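PDB 3WCZ: aldo-keto reductase AKR2E4, which acts as an NADP-dependent reductase of 3-dehydroecdysone in the silkworm and may take part in the regulation of moulting. Local coordinates for residues A47-I52 and A267-L272; V84-W89 and D112-Y117; Y117-P122 and I155-F160. All coordinates share one frame; numbering follows the deposited sequence.

Contact 1: residues A47-I52 and A267-L272. With NAP (NADP nicotinamide-adenine-dinucleotide phosphate), chain B.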
loop_
_atom_site.group_PDB
_atom_site.type_symbol
_atom_site.label_atom_id
_atom_site.label_comp_id
_atom_site.label_asym_id
_atom_site.label_seq_id
_atom_site.Cartn_x
_atom_site.Cartn_y
_atom_site.Cartn_z
ATOM N N ALA A 47 -18.630 -2.110 -3.197
ATOM C CA ALA A 47 -18.636 -0.646 -3.308
ATOM C C ALA A 47 -17.840 -0.115 -4.483
ATOM O O ALA A 47 -17.748 1.102 -4.677
ATOM C CB ALA A 47 -18.115 -0.023 -2.018
ATOM N N GLY A 48 -17.265 -1.001 -5.288
ATOM C CA GLY A 48 -16.518 -0.587 -6.466
ATOM C C GLY A 48 -15.007 -0.683 -6.439
ATOM O O GLY A 48 -14.364 -0.438 -7.453
ATOM N N TYR A 49 -14.436 -1.071 -5.303
ATOM C CA TYR A 49 -12.989 -1.291 -5.272
ATOM C C TYR A 49 -12.638 -2.465 -6.177
ATOM O O TYR A 49 -13.372 -3.471 -6.246
ATOM C CB TYR A 49 -12.500 -1.663 -3.875
ATOM C CG TYR A 49 -12.466 -0.598 -2.832
ATOM C CD1 TYR A 49 -13.638 -0.000 -2.373
ATOM C CD2 TYR A 49 -11.270 -0.233 -2.224
ATOM C CE1 TYR A 49 -13.615 0.936 -1.353
ATOM C CE2 TYR A 49 -11.236 0.690 -1.191
ATOM C CZ TYR A 49 -12.403 1.282 -0.768
ATOM O OH TYR A 49 -12.371 2.179 0.266
ATOM N N ARG A 50 -11.484 -2.337 -6.817
ATOM C CA ARG A 50 -10.937 -3.397 -7.639
ATOM C C ARG A 50 -9.475 -3.635 -7.288
ATOM O O ARG A 50 -8.770 -4.297 -8.055
ATOM C CB ARG A 50 -11.054 -3.032 -9.122
ATOM C CG ARG A 50 -12.509 -2.900 -9.620
ATOM C CD ARG A 50 -13.259 -4.215 -9.529
ATOM N NE ARG A 50 -14.633 -4.131 -10.034
ATOM C CZ ARG A 50 -15.703 -3.981 -9.267
ATOM N NH1 ARG A 50 -15.583 -3.846 -7.956
ATOM N NH2 ARG A 50 -16.919 -3.960 -9.831
ATOM N N HIS A 51 -8.979 -3.070 -6.209
ATOM C CA HIS A 51 -7.585 -3.249 -5.799
ATOM C C HIS A 51 -7.555 -3.510 -4.300
ATOM O O HIS A 51 -8.114 -2.731 -3.533
ATOM C CB HIS A 51 -6.776 -1.988 -6.189
ATOM C CG HIS A 51 -5.294 -2.042 -5.909
ATOM N ND1 HIS A 51 -4.466 -0.993 -6.236
ATOM C CD2 HIS A 51 -4.487 -2.965 -5.329
ATOM C CE1 HIS A 51 -3.228 -1.259 -5.877
ATOM N NE2 HIS A 51 -3.205 -2.461 -5.335
ATOM N N ILE A 52 -6.930 -4.630 -3.907
ATOM C CA ILE A 52 -6.771 -5.015 -2.504
ATOM C C ILE A 52 -5.282 -5.116 -2.218
ATOM O O ILE A 52 -4.575 -5.747 -3.005
ATOM C CB ILE A 52 -7.409 -6.377 -2.176
ATOM C CG1 ILE A 52 -8.844 -6.487 -2.711
ATOM C CG2 ILE A 52 -7.335 -6.630 -0.683
ATOM C CD1 ILE A 52 -9.860 -5.540 -2.109
ATOM N N ALA A 267 -16.975 2.649 1.694
ATOM C CA ALA A 267 -17.566 3.285 0.553
ATOM C C ALA A 267 -17.106 4.745 0.402
ATOM O O ALA A 267 -16.870 5.232 -0.725
ATOM C CB ALA A 267 -19.083 3.223 0.651
ATOM N N GLN A 268 -17.005 5.461 1.516
ATOM C CA GLN A 268 -16.549 6.855 1.461
ATOM C C GLN A 268 -15.141 6.979 0.910
ATOM O O GLN A 268 -14.822 7.918 0.188
ATOM C CB GLN A 268 -16.591 7.453 2.854
ATOM C CG GLN A 268 -18.008 7.654 3.342
ATOM C CD GLN A 268 -18.082 8.331 4.691
ATOM O OE1 GLN A 268 -17.279 8.079 5.589
ATOM N NE2 GLN A 268 -19.060 9.217 4.836
ATOM N N ASN A 269 -14.307 5.997 1.224
ATOM C CA ASN A 269 -12.879 6.115 0.962
ATOM C C ASN A 269 -12.510 5.960 -0.523
ATOM O O ASN A 269 -11.389 6.274 -0.907
ATOM C CB ASN A 269 -12.100 5.107 1.814
ATOM C CG ASN A 269 -12.044 5.476 3.275
ATOM O OD1 ASN A 269 -12.370 6.608 3.659
ATOM N ND2 ASN A 269 -11.671 4.528 4.107
ATOM N N ILE A 270 -13.459 5.543 -1.360
ATOM C CA ILE A 270 -13.210 5.491 -2.806
ATOM C C ILE A 270 -13.966 6.606 -3.545
ATOM O O ILE A 270 -13.768 6.788 -4.738
ATOM C CB ILE A 270 -13.530 4.070 -3.360
ATOM C CG1 ILE A 270 -12.931 3.872 -4.750
ATOM C CG2 ILE A 270 -15.017 3.811 -3.335
ATOM C CD1 ILE A 270 -12.796 2.409 -5.101
ATOM N N ASP A 271 -14.777 7.382 -2.818
ATOM C CA ASP A 271 -15.584 8.433 -3.452
ATOM C C ASP A 271 -14.780 9.740 -3.553
ATOM O O ASP A 271 -15.097 10.725 -2.891
ATOM C CB ASP A 271 -16.901 8.617 -2.684
ATOM C CG ASP A 271 -17.912 9.477 -3.419
ATOM O OD1 ASP A 271 -17.699 9.809 -4.603
ATOM O OD2 ASP A 271 -18.934 9.815 -2.778
ATOM N N LEU A 272 -13.757 9.731 -4.398
ATOM C CA LEU A 272 -12.745 10.787 -4.448
ATOM C C LEU A 272 -12.640 11.470 -5.792
ATOM O O LEU A 272 -11.724 12.251 -5.994
ATOM C CB LEU A 272 -11.359 10.166 -4.103
ATOM C CG LEU A 272 -11.252 9.292 -2.862
ATOM C CD1 LEU A 272 -9.837 8.737 -2.772
ATOM C CD2 LEU A 272 -11.593 10.041 -1.605
HETATM P PA NAP B . -4.901 3.802 7.656
HETATM O O1A NAP B . -5.643 3.418 6.444
HETATM O O2A NAP B . -3.854 4.805 7.666
HETATM O O5B NAP B . -5.830 4.085 8.878
HETATM C C5B NAP B . -6.851 3.203 9.234
HETATM C C4B NAP B . -7.719 3.690 10.384
HETATM O O4B NAP B . -8.536 4.788 9.936
HETATM C C3B NAP B . -8.625 2.692 10.996
HETATM O O3B NAP B . -8.648 2.947 12.380
HETATM C C2B NAP B . -9.901 2.974 10.362
HETATM O O2B NAP B . -11.028 2.563 11.109
HETATM C C1B NAP B . -9.883 4.469 10.188
HETATM N N9A NAP B . -10.638 5.009 9.077
HETATM C C8A NAP B . -10.699 4.481 7.837
HETATM N N7A NAP B . -11.367 5.263 7.014
HETATM C C5A NAP B . -11.778 6.355 7.732
HETATM C C6A NAP B . -12.512 7.501 7.408
HETATM N N6A NAP B . -13.053 7.757 6.145
HETATM N N1A NAP B . -12.723 8.380 8.403
HETATM C C2A NAP B . -12.235 8.173 9.625
HETATM N N3A NAP B . -11.515 7.091 9.970
HETATM C C4A NAP B . -11.278 6.186 9.010
HETATM O O3 NAP B . -4.270 2.422 8.225
HETATM P PN NAP B . -2.965 1.527 8.047
HETATM O O1N NAP B . -3.434 0.133 8.247
HETATM O O2N NAP B . -1.908 2.075 8.939
HETATM O O5D NAP B . -2.454 1.733 6.556
HETATM C C5D NAP B . -3.245 1.374 5.473
HETATM C C4D NAP B . -2.779 0.137 4.693
HETATM O O4D NAP B . -1.515 0.352 4.093
HETATM C C3D NAP B . -2.565 -1.086 5.524
HETATM O O3D NAP B . -3.775 -1.664 5.973
HETATM C C2D NAP B . -1.770 -1.907 4.637
HETATM O O2D NAP B . -2.558 -2.444 3.612
HETATM C C1D NAP B . -0.793 -0.885 4.096
HETATM N N1N NAP B . 0.475 -0.682 4.806
HETATM C C2N NAP B . 1.626 -1.129 4.271
HETATM C C3N NAP B . 2.814 -0.923 4.926
HETATM C C7N NAP B . 4.041 -1.401 4.247
HETATM O O7N NAP B . 4.098 -1.587 3.007
HETATM N N7N NAP B . 5.148 -1.491 5.013
HETATM C C4N NAP B . 2.852 -0.315 6.195
HETATM C C5N NAP B . 1.653 0.164 6.740
HETATM C C6N NAP B . 0.491 -0.043 6.006
HETATM P P2B NAP B . -12.158 1.600 10.507
HETATM O O1X NAP B . -13.104 1.377 11.704
HETATM O O2X NAP B . -12.846 2.324 9.435
HETATM O O3X NAP B . -11.473 0.333 10.058
HETATM O O HOH W 1 -11.034 1.899 2.862
#
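Y49 and I270 form the apolar heart of this contact, their side chains running past each other in opposite directions. I270 CD1 lies over one face of the Y49 ring, offset toward the rim and 3.9 Å from the centroid, a CH-pi contact. Nearer the backbone of I270, its CB packs 3.7 Å from Y49 CE1. I270 gets there with CG1 anti to its backbone N (chi1 -164°) and CD1 extended beyond, so that the long branch lies along the ring while CG2 rests near A47 O. Beside this pair two alanines meet, A47 CB standing 4.3 Å from A267 CB; such short side chains let the chain leaving helix 35-46 come close to helix 263-270.

The backbone also dictates residue choice. G48 closes helix 35-46 in a Schellman motif, and with phi at 107° any side chain would be jammed against A47 O.

Polar groups meet where the ring ends. Y49 OH touches N269 CB at 3.3 Å and is hydrogen-bonded to I266 O in the same helix. Water 1 donates to Y49 OH (2.9 Å) and accepts from N269 ND2, tying the phenol to the amide. The same amide also grips the cofactor: adenine N6A of NADP donates to N269 OD1 at 2.8 Å, and N269 ND2 gives a nearly straight bond (172°) to N7A, 3.0 Å long.

An asparagine suits this place because it offers one acceptor and one donor side by side, matching the amino group and ring nitrogen on the Hoogsteen edge of adenine. Flipping the amide would set donor against donor and acceptor against acceptor, so the bonds fix its rotation, and the water shared with Y49 engages ND2 as well.

Contact 2: residues V84-W89 and D112-Y117; sequences VTTKLW and DYIDLY
The Y117 ring leans obliquely on the backbone of the neighbouring strand, its CE1 3.7 Å from L88 N, with L88 CD1 3.3 Å from its OH. Water 2 lies in the ring plane at the edge, 2.7 Å from Y117 OH, and donates to K87 O, tying the phenol to that strand. A second flat group is the D115 carboxylate: V84 N meets OD2 from above its plane (36° out of it) at 2.9 Å, and the same oxygen forms a salt bridge with R79. An aspartate suits this corner of the chain, giving V84 N an acceptor and R79 a charge. D115 OD1 lies at the edge of the Y113 ring, in its plane.

These are neighbouring parallel strands of the (beta/alpha)8 barrel, linked through helix 95-109 in a beta-alpha-beta unit. L116 N donates to V84 O (3.2 Å), an oxygen that also takes a weak bond from D115 N. T86 N then donates to L116 O at 3.1 Å, nearly along the C=O axis.

T86 and Y117 share the face toward helix 95-109. The I114 side chain crosses that of T86 at about a right angle, with I114 CD1 3.7 Å from T86 CG2. On the inward face T85 lies alongside L116, and T85 OG1 pairs with H51. K87 points away from the contact, its NZ in a salt bridge with D53 and hydrogen-bonded to Y58, the probable proton donor.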
loop_
_atom_site.group_PDB
_atom_site.type_symbol
_atom_site.label_atom_id
_atom_site.label_comp_id
_atom_site.label_asym_id
_atom_site.label_seq_id
_atom_site.Cartn_x
_atom_site.Cartn_y
_atom_site.Cartn_z
ATOM N N VAL A 84 -4.872 -7.644 -7.259
ATOM C CA VAL A 84 -4.491 -8.055 -5.926
ATOM C C VAL A 84 -2.991 -7.834 -5.784
ATOM O O VAL A 84 -2.198 -8.308 -6.603
ATOM C CB VAL A 84 -4.883 -9.515 -5.664
ATOM C CG1 VAL A 84 -4.703 -9.835 -4.178
ATOM C CG2 VAL A 84 -6.313 -9.759 -6.049
ATOM N N THR A 85 -2.623 -7.178 -4.698
ATOM C CA THR A 85 -1.255 -6.877 -4.321
ATOM C C THR A 85 -0.904 -7.615 -3.039
ATOM O O THR A 85 -1.633 -7.522 -2.057
ATOM C CB THR A 85 -1.074 -5.368 -4.088
ATOM O OG1 THR A 85 -1.312 -4.697 -5.316
ATOM C CG2 THR A 85 0.313 -5.011 -3.610
ATOM N N THR A 86 0.210 -8.351 -3.026
ATOM C CA THR A 86 0.737 -8.902 -1.785
ATOM C C THR A 86 2.254 -8.713 -1.757
ATOM O O THR A 86 2.837 -8.137 -2.683
ATOM C CB THR A 86 0.271 -10.327 -1.498
ATOM O OG1 THR A 86 0.505 -10.563 -0.111
ATOM C CG2 THR A 86 0.953 -11.364 -2.382
ATOM N N LYS A 87 2.869 -9.161 -0.654
ATOM C CA LYS A 87 4.237 -8.766 -0.324
ATOM C C LYS A 87 5.033 -9.933 0.238
ATOM O O LYS A 87 4.530 -10.739 1.046
ATOM C CB LYS A 87 4.245 -7.602 0.684
ATOM C CG LYS A 87 3.236 -6.504 0.402
ATOM C CD LYS A 87 3.448 -5.274 1.258
ATOM C CE LYS A 87 2.360 -4.247 1.103
ATOM N NZ LYS A 87 1.115 -4.606 1.809
ATOM N N LEU A 88 6.294 -9.965 -0.183
ATOM C CA LEU A 88 7.308 -10.935 0.239
ATOM C C LEU A 88 7.891 -10.476 1.559
ATOM O O LEU A 88 8.409 -9.361 1.658
ATOM C CB LEU A 88 8.422 -10.902 -0.810
ATOM C CG LEU A 88 9.624 -11.807 -0.535
ATOM C CD1 LEU A 88 9.312 -13.281 -0.857
ATOM C CD2 LEU A 88 10.838 -11.283 -1.307
ATOM N N TRP A 89 7.836 -11.334 2.582
ATOM C CA TRP A 89 8.339 -10.954 3.885
ATOM C C TRP A 89 9.873 -11.050 3.990
ATOM O O TRP A 89 10.540 -11.655 3.135
ATOM C CB TRP A 89 7.606 -11.710 5.022
ATOM C CG TRP A 89 7.969 -11.173 6.382
ATOM C CD1 TRP A 89 8.555 -11.870 7.421
ATOM C CD2 TRP A 89 7.842 -9.824 6.829
ATOM N NE1 TRP A 89 8.793 -11.019 8.462
ATOM C CE2 TRP A 89 8.366 -9.761 8.132
ATOM C CE3 TRP A 89 7.340 -8.654 6.250
ATOM C CZ2 TRP A 89 8.394 -8.576 8.867
ATOM C CZ3 TRP A 89 7.382 -7.485 6.963
ATOM C CH2 TRP A 89 7.897 -7.452 8.261
ATOM N N ASP A 112 -4.302 -17.999 -8.784
ATOM C CA ASP A 112 -3.295 -18.595 -9.653
ATOM C C ASP A 112 -2.155 -17.623 -9.992
ATOM O O ASP A 112 -1.094 -18.040 -10.450
ATOM C CB ASP A 112 -3.919 -19.031 -10.974
ATOM C CG ASP A 112 -5.027 -20.038 -10.796
ATOM O OD1 ASP A 112 -4.810 -21.043 -10.097
ATOM O OD2 ASP A 112 -6.124 -19.805 -11.349
ATOM N N TYR A 113 -2.382 -16.329 -9.790
ATOM C CA TYR A 113 -1.384 -15.310 -10.050
ATOM C C TYR A 113 -1.724 -14.109 -9.177
ATOM O O TYR A 113 -2.858 -13.969 -8.718
ATOM C CB TYR A 113 -1.366 -14.897 -11.547
ATOM C CG TYR A 113 -2.595 -14.118 -11.981
ATOM C CD1 TYR A 113 -3.746 -14.783 -12.339
ATOM C CD2 TYR A 113 -2.608 -12.722 -12.000
ATOM C CE1 TYR A 113 -4.886 -14.099 -12.711
ATOM C CE2 TYR A 113 -3.747 -12.022 -12.374
ATOM C CZ TYR A 113 -4.894 -12.720 -12.721
ATOM O OH TYR A 113 -6.036 -12.042 -13.110
ATOM N N ILE A 114 -0.711 -13.284 -8.935
ATOM C CA ILE A 114 -0.878 -12.018 -8.234
ATOM C C ILE A 114 -0.668 -10.894 -9.245
ATOM O O ILE A 114 0.128 -11.017 -10.181
ATOM C CB ILE A 114 0.129 -11.910 -7.033
ATOM C CG1 ILE A 114 -0.344 -10.887 -6.001
ATOM C CG2 ILE A 114 1.528 -11.572 -7.484
ATOM C CD1 ILE A 114 -1.464 -11.384 -5.177
ATOM N N ASP A 115 -1.405 -9.803 -9.095
ATOM C CA ASP A 115 -1.244 -8.677 -10.010
ATOM C C ASP A 115 0.008 -7.891 -9.698
ATOM O O ASP A 115 0.699 -7.435 -10.600
ATOM C CB ASP A 115 -2.495 -7.800 -9.956
ATOM C CG ASP A 115 -3.685 -8.521 -10.477
ATOM O OD1 ASP A 115 -3.864 -8.517 -11.732
ATOM O OD2 ASP A 115 -4.395 -9.164 -9.677
ATOM N N LEU A 116 0.339 -7.749 -8.414
ATOM C CA LEU A 116 1.531 -7.009 -7.995
ATOM C C LEU A 116 2.133 -7.715 -6.800
ATOM O O LEU A 116 1.468 -7.940 -5.808
ATOM C CB LEU A 116 1.162 -5.567 -7.618
ATOM C CG LEU A 116 2.301 -4.681 -7.144
ATOM C CD1 LEU A 116 3.413 -4.536 -8.131
ATOM C CD2 LEU A 116 1.723 -3.320 -6.826
ATOM N N TYR A 117 3.401 -8.082 -6.924
ATOM C CA TYR A 117 4.185 -8.616 -5.811
ATOM C C TYR A 117 5.249 -7.606 -5.442
ATOM O O TYR A 117 5.972 -7.093 -6.302
ATOM C CB TYR A 117 4.832 -9.924 -6.202
ATOM C CG TYR A 117 5.224 -10.832 -5.067
ATOM C CD1 TYR A 117 4.433 -10.968 -3.943
ATOM C CD2 TYR A 117 6.366 -11.616 -5.133
ATOM C CE1 TYR A 117 4.765 -11.839 -2.920
ATOM C CE2 TYR A 117 6.711 -12.484 -4.114
ATOM C CZ TYR A 117 5.902 -12.592 -3.012
ATOM O OH TYR A 117 6.258 -13.498 -2.029
HETATM O O HOH W 2 4.545 -13.466 0.120
#

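Contact 3: residues Y117-P122 and I155-F160. With NAP (NADP nicotinamide-adenine-dinucleotide phosphate), chain B; EDO (1,2-ethanediol), chain F.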
loop_
_atom_site.group_PDB
_atom_site.type_symbol
_atom_site.label_atom_id
_atom_site.label_comp_id
_atom_site.label_asym_id
_atom_site.label_seq_id
_atom_site.Cartn_x
_atom_site.Cartn_y
_atom_site.Cartn_z
ATOM N N TYR A 117 3.401 -8.082 -6.924
ATOM C CA TYR A 117 4.185 -8.616 -5.811
ATOM C C TYR A 117 5.249 -7.606 -5.442
ATOM O O TYR A 117 5.972 -7.093 -6.302
ATOM C CB TYR A 117 4.832 -9.924 -6.202
ATOM C CG TYR A 117 5.224 -10.832 -5.067
ATOM C CD1 TYR A 117 4.433 -10.968 -3.943
ATOM C CD2 TYR A 117 6.366 -11.616 -5.133
ATOM C CE1 TYR A 117 4.765 -11.839 -2.920
ATOM C CE2 TYR A 117 6.711 -12.484 -4.114
ATOM C CZ TYR A 117 5.902 -12.592 -3.012
ATOM O OH TYR A 117 6.258 -13.498 -2.029
ATOM N N LEU A 118 5.339 -7.296 -4.145
ATOM C CA LEU A 118 6.282 -6.316 -3.617
ATOM C C LEU A 118 7.264 -6.934 -2.653
ATOM O O LEU A 118 6.868 -7.741 -1.800
ATOM C CB LEU A 118 5.531 -5.225 -2.849
ATOM C CG LEU A 118 4.476 -4.454 -3.648
ATOM C CD1 LEU A 118 3.788 -3.453 -2.735
ATOM C CD2 LEU A 118 5.058 -3.742 -4.826
ATOM N N ILE A 119 8.512 -6.482 -2.718
ATOM C CA ILE A 119 9.436 -6.753 -1.634
ATOM C C ILE A 119 9.000 -5.852 -0.469
ATOM O O ILE A 119 8.988 -4.621 -0.615
ATOM C CB ILE A 119 10.894 -6.429 -2.018
ATOM C CG1 ILE A 119 11.326 -7.210 -3.263
ATOM C CG2 ILE A 119 11.811 -6.719 -0.823
ATOM C CD1 ILE A 119 12.802 -6.985 -3.604
ATOM N N HIS A 120 8.638 -6.419 0.677
ATOM C CA HIS A 120 7.986 -5.644 1.741
ATOM C C HIS A 120 8.923 -4.612 2.373
ATOM O O HIS A 120 8.516 -3.488 2.654
ATOM C CB HIS A 120 7.424 -6.625 2.799
ATOM C CG HIS A 120 6.311 -6.066 3.632
ATOM N ND1 HIS A 120 5.275 -6.847 4.093
ATOM C CD2 HIS A 120 6.089 -4.816 4.107
ATOM C CE1 HIS A 120 4.458 -6.092 4.818
ATOM N NE2 HIS A 120 4.920 -4.854 4.825
ATOM N N PHE A 121 10.180 -5.005 2.601
ATOM C CA PHE A 121 11.241 -4.105 3.057
ATOM C C PHE A 121 12.553 -4.495 2.382
ATOM O O PHE A 121 12.748 -5.673 2.007
ATOM C CB PHE A 121 11.490 -4.215 4.578
ATOM C CG PHE A 121 10.416 -3.610 5.430
ATOM C CD1 PHE A 121 9.345 -4.376 5.823
ATOM C CD2 PHE A 121 10.514 -2.305 5.874
ATOM C CE1 PHE A 121 8.336 -3.831 6.626
ATOM C CE2 PHE A 121 9.503 -1.727 6.647
ATOM C CZ PHE A 121 8.423 -2.502 7.034
ATOM N N PRO A 122 13.515 -3.563 2.345
ATOM C CA PRO A 122 14.826 -3.906 1.760
ATOM C C PRO A 122 15.704 -4.700 2.729
ATOM O O PRO A 122 16.765 -5.154 2.319
ATOM C CB PRO A 122 15.450 -2.539 1.435
ATOM C CG PRO A 122 14.786 -1.568 2.392
ATOM C CD PRO A 122 13.375 -2.117 2.589
ATOM N N ILE A 155 5.919 -6.391 -10.696
ATOM C CA ILE A 155 6.761 -6.476 -9.522
ATOM C C ILE A 155 7.197 -5.090 -9.076
ATOM O O ILE A 155 7.432 -4.199 -9.882
ATOM C CB ILE A 155 7.996 -7.416 -9.741
ATOM C CG1 ILE A 155 8.806 -7.017 -10.986
ATOM C CG2 ILE A 155 7.526 -8.862 -9.802
ATOM C CD1 ILE A 155 10.093 -7.828 -11.077
ATOM N N GLY A 156 7.271 -4.898 -7.758
ATOM C CA GLY A 156 7.739 -3.644 -7.198
ATOM C C GLY A 156 8.303 -3.832 -5.806
ATOM O O GLY A 156 8.599 -4.960 -5.365
ATOM N N VAL A 157 8.489 -2.710 -5.125
ATOM C CA VAL A 157 9.110 -2.726 -3.816
ATOM C C VAL A 157 8.320 -1.874 -2.835
ATOM O O VAL A 157 7.383 -1.144 -3.219
ATOM C CB VAL A 157 10.592 -2.244 -3.901
ATOM C CG1 VAL A 157 11.403 -3.176 -4.781
ATOM C CG2 VAL A 157 10.690 -0.764 -4.359
ATOM N N SER A 158 8.706 -1.956 -1.569
ATOM C CA SER A 158 8.070 -1.163 -0.532
ATOM C C SER A 158 9.151 -0.765 0.468
ATOM O O SER A 158 10.098 -1.535 0.720
ATOM C CB SER A 158 6.984 -2.012 0.126
ATOM O OG SER A 158 6.235 -1.301 1.097
ATOM N N ASN A 159 9.018 0.418 1.045
ATOM C CA ASN A 159 9.952 0.896 2.055
ATOM C C ASN A 159 11.381 1.002 1.529
ATOM O O ASN A 159 12.341 0.865 2.289
ATOM C CB ASN A 159 9.903 0.032 3.314
ATOM C CG ASN A 159 8.547 0.025 3.943
ATOM O OD1 ASN A 159 7.804 -0.983 3.942
ATOM N ND2 ASN A 159 8.200 1.137 4.507
ATOM N N PHE A 160 11.528 1.323 0.248
ATOM C CA PHE A 160 12.847 1.616 -0.304
ATOM C C PHE A 160 13.100 3.121 -0.313
ATOM O O PHE A 160 12.249 3.904 -0.752
ATOM C CB PHE A 160 13.023 1.092 -1.741
ATOM C CG PHE A 160 13.392 -0.374 -1.830
ATOM C CD1 PHE A 160 12.690 -1.337 -1.125
ATOM C CD2 PHE A 160 14.415 -0.797 -2.675
ATOM C CE1 PHE A 160 13.024 -2.672 -1.236
ATOM C CE2 PHE A 160 14.759 -2.144 -2.768
ATOM C CZ PHE A 160 14.062 -3.068 -2.075
HETATM P PA NAP B . -4.901 3.802 7.656
HETATM O O1A NAP B . -5.643 3.418 6.444
HETATM O O2A NAP B . -3.854 4.805 7.666
HETATM O O5B NAP B . -5.830 4.085 8.878
HETATM C C5B NAP B . -6.851 3.203 9.234
HETATM C C4B NAP B . -7.719 3.690 10.384
HETATM O O4B NAP B . -8.536 4.788 9.936
HETATM C C3B NAP B . -8.625 2.692 10.996
HETATM O O3B NAP B . -8.648 2.947 12.380
HETATM C C2B NAP B . -9.901 2.974 10.362
HETATM O O2B NAP B . -11.028 2.563 11.109
HETATM C C1B NAP B . -9.883 4.469 10.188
HETATM N N9A NAP B . -10.638 5.009 9.077
HETATM C C8A NAP B . -10.699 4.481 7.837
HETATM N N7A NAP B . -11.367 5.263 7.014
HETATM C C5A NAP B . -11.778 6.355 7.732
HETATM C C6A NAP B . -12.512 7.501 7.408
HETATM N N6A NAP B . -13.053 7.757 6.145
HETATM N N1A NAP B . -12.723 8.380 8.403
HETATM C C2A NAP B . -12.235 8.173 9.625
HETATM N N3A NAP B . -11.515 7.091 9.970
HETATM C C4A NAP B . -11.278 6.186 9.010
HETATM O O3 NAP B . -4.270 2.422 8.225
HETATM P PN NAP B . -2.965 1.527 8.047
HETATM O O1N NAP B . -3.434 0.133 8.247
HETATM O O2N NAP B . -1.908 2.075 8.939
HETATM O O5D NAP B . -2.454 1.733 6.556
HETATM C C5D NAP B . -3.245 1.374 5.473
HETATM C C4D NAP B . -2.779 0.137 4.693
HETATM O O4D NAP B . -1.515 0.352 4.093
HETATM C C3D NAP B . -2.565 -1.086 5.524
HETATM O O3D NAP B . -3.775 -1.664 5.973
HETATM C C2D NAP B . -1.770 -1.907 4.637
HETATM O O2D NAP B . -2.558 -2.444 3.612
HETATM C C1D NAP B . -0.793 -0.885 4.096
HETATM N N1N NAP B . 0.475 -0.682 4.806
HETATM C C2N NAP B . 1.626 -1.129 4.271
HETATM C C3N NAP B . 2.814 -0.923 4.926
HETATM C C7N NAP B . 4.041 -1.401 4.247
HETATM O O7N NAP B . 4.098 -1.587 3.007
HETATM N N7N NAP B . 5.148 -1.491 5.013
HETATM C C4N NAP B . 2.852 -0.315 6.195
HETATM C C5N NAP B . 1.653 0.164 6.740
HETATM C C6N NAP B . 0.491 -0.043 6.006
HETATM P P2B NAP B . -12.158 1.600 10.507
HETATM O O1X NAP B . -13.104 1.377 11.704
HETATM O O2X NAP B . -12.846 2.324 9.435
HETATM O O3X NAP B . -11.473 0.333 10.058
HETATM C C1 EDO F . 11.207 5.452 2.567
HETATM O O1 EDO F . 10.700 6.386 3.535
HETATM C C2 EDO F . 11.613 4.183 3.250
HETATM O O2 EDO F . 10.549 3.675 4.070
#
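With chi1 at -60° for N159 and -73° for F121, both CG atoms lie beside their own backbone N, a placement that brings the amide over the ring. The two planes are only 6° apart, and N159 OD1 stands 3.3 Å above the F121 ring plane, toward the rim. N159 OD1 accepts a bond from the nicotinamide N7N of NADP at 2.9 Å, while N159 ND2 bonds to Y206. S158 OG lies 2.9 Å from O7N of the same carboxamide and also has Q180 O within reach. The edge of the H120 ring faces N7N, which is in its plane.

The C-terminal ends of parallel strands and the loops after them are where a (beta/alpha)8 barrel builds its active site. Within the strands, G156 N donates to Y117 O (2.9 Å) and I119 N to G156 O (3.1 Å). G156 suits its place, since a CB would crowd L118 CD2. With an alanine in place of F121 the flat support of the N159 amide would be gone, and the amide would probably be freer to turn, holding the carboxamide less firmly.

Farther from the cofactor, the F160 ring is sandwiched: P122 CB makes a CH-pi contact over one face, 3.9 Å from the centroid, and V157 CB covers the opposite face. I119 CG2 adds apolar packing at the ring's edge, 4.2 Å from F160 CE1.

In the fold
All three contacts reach the same parallel barrel sheet, contact 1 only where A47-I52 runs into strand 51-53, its partner being helix 263-270. Contact 1 closes a long loop of the chain, and contacts 2 and 3 lie inside it in series. Contacts 2 and 3 share Y117 and strand 114-119, with centres about 11 Å apart; contact 1 joins contact 2 through strands 51-53 and 83-88, their centres about 19 Å apart. Contacts 1 and 3, about 23 Å apart between centres, hold the two ends of NADP, adenine and nicotinamide. The cofactor thus spans from the end of helix 263-270 to the C-terminal end of strand 152-158.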